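Local atomic coordinates of AGR_L_2016p (Agrobacterium tumefaciens, PDB entry 2GVH), a protein that probably hydrolyses the thioester bond of acyl-CoA to release coenzyme A and a free fatty acid, using two hotdog-type thioesterase modules in one chain. Residues 101-106 / 133-138. Numbering follows the deposited sequence.
Sequences GRRSLT and AIPEGE
At one end of the antiparallel sheet of the first hotdog unit, Arg103 in the turn between strands 89-100 and 104-115 meets Ala133 and Pro135, where strand 121-133 gives way to a long loop. A single main-chain hydrogen bond joins the segments, running from Ala133 N to Arg103 O over 2.9 Å. It prolongs by one step the ladder between the neighbouring strands, which Leu105 and Met131 continue into the sheet. Within the turn itself, Gly101 N is bonded to Ser104 O at 2.8 Å.

The rest of the contact belongs to the arginine side chain. Its aliphatic part is extended from CG to NE, which carries the guanidinium past Ala133 to the proline. On the way, Arg103 CG lies 4.1 Å from Ala133 CB, a loose apolar touch. The side chains of Arg103 and Pro135 cross at about a right angle, and the proline sets its ring corner over one face of the guanidinium, near the rim. Pro135 CG is 3.6 Å from Arg103 NH1, with CD beside it. On the opposite face, Arg102 NH2 stands about 3.5 Å above the plane, also toward the rim.

Further along the loop, the carbonyls of Ala140 and Tyr143 accept weak hydrogen bonds from Arg103 NH2. Tyr143 also packs on both Ala133 and Pro135, as does Thr69 from the connection between helix 49-67 and strand 71-80. Turn and loop are thus joined at the end of the sheet by one backbone bond and by a guanidinium that combines van der Waals packing against Pro135 with weak hydrogen bonds from its NH2 to loop carbonyls, an arrangement consistent with limited rotation of the group.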
# COMPACT_ATOMS: atom_id res chain seq x y z
N GLY B 101 7.37 -5.78 33.31
CA GLY B 101 7.12 -6.90 34.23
C GLY B 101 7.81 -8.17 33.78
O GLY B 101 8.95 -8.13 33.30
N ARG B 102 7.14 -9.31 33.98
CA ARG B 102 7.57 -10.62 33.47
C ARG B 102 7.28 -10.61 31.97
O ARG B 102 8.12 -11.01 31.16
CB ARG B 102 6.78 -11.76 34.12
CG ARG B 102 7.65 -12.98 34.64
CD ARG B 102 6.81 -14.21 35.23
NE ARG B 102 6.10 -14.94 34.15
CZ ARG B 102 5.66 -16.20 34.17
NH1 ARG B 102 5.81 -17.04 35.25
NH2 ARG B 102 5.05 -16.63 33.05
N ARG B 103 6.08 -10.15 31.60
CA ARG B 103 5.64 -10.22 30.21
C ARG B 103 4.95 -8.97 29.65
O ARG B 103 4.76 -8.83 28.42
CB ARG B 103 4.81 -11.48 29.96
CG ARG B 103 5.67 -12.63 29.49
CD ARG B 103 4.98 -13.97 29.63
NE ARG B 103 5.93 -15.07 29.82
CZ ARG B 103 5.77 -16.27 29.27
NH1 ARG B 103 4.72 -16.54 28.52
NH2 ARG B 103 6.68 -17.20 29.47
N SER B 104 4.61 -8.05 30.55
CA SER B 104 4.00 -6.77 30.19
C SER B 104 5.06 -5.72 30.06
O SER B 104 5.87 -5.51 30.98
CB SER B 104 3.06 -6.31 31.29
OG SER B 104 1.81 -6.94 31.16
N LEU B 105 5.05 -5.06 28.91
CA LEU B 105 5.90 -3.92 28.71
C LEU B 105 5.02 -2.71 28.48
O LEU B 105 4.11 -2.74 27.69
CB LEU B 105 6.80 -4.14 27.50
CG LEU B 105 7.94 -3.17 27.26
CD1 LEU B 105 9.02 -3.30 28.34
CD2 LEU B 105 8.49 -3.46 25.91
N THR B 106 5.31 -1.64 29.21
CA THR B 106 4.62 -0.39 28.99
C THR B 106 5.46 0.50 28.09
O THR B 106 6.62 0.72 28.35
CB THR B 106 4.38 0.31 30.33
OG1 THR B 106 3.91 -0.67 31.26
CG2 THR B 106 3.33 1.39 30.17
N ALA B 133 4.40 -9.97 25.75
CA ALA B 133 5.29 -10.86 25.02
C ALA B 133 4.58 -12.18 24.82
O ALA B 133 4.00 -12.70 25.76
CB ALA B 133 6.56 -11.07 25.83
N ILE B 134 4.62 -12.72 23.61
CA ILE B 134 4.17 -14.10 23.38
C ILE B 134 5.37 -14.89 22.87
O ILE B 134 5.56 -15.03 21.66
CB ILE B 134 3.02 -14.20 22.34
CG1 ILE B 134 1.90 -13.18 22.62
CG2 ILE B 134 2.51 -15.64 22.26
CD1 ILE B 134 1.00 -13.52 23.75
N PRO B 135 6.18 -15.41 23.79
CA PRO B 135 7.39 -16.11 23.38
C PRO B 135 7.10 -17.46 22.74
O PRO B 135 6.15 -18.15 23.12
CB PRO B 135 8.15 -16.29 24.71
CG PRO B 135 7.07 -16.32 25.75
CD PRO B 135 6.00 -15.38 25.25
N GLU B 136 7.93 -17.81 21.75
CA GLU B 136 7.87 -19.11 21.07
C GLU B 136 9.13 -19.93 21.42
O GLU B 136 10.09 -19.38 21.97
CB GLU B 136 7.76 -18.88 19.55
N GLY B 137 9.12 -21.22 21.13
CA GLY B 137 10.30 -22.06 21.36
C GLY B 137 10.17 -23.05 22.49
O GLY B 137 9.14 -23.10 23.17
N GLU B 138 11.22 -23.85 22.67
CA GLU B 138 11.24 -24.92 23.67
C GLU B 138 11.31 -24.38 25.10
O GLU B 138 10.73 -24.96 26.02
CB GLU B 138 12.38 -25.92 23.40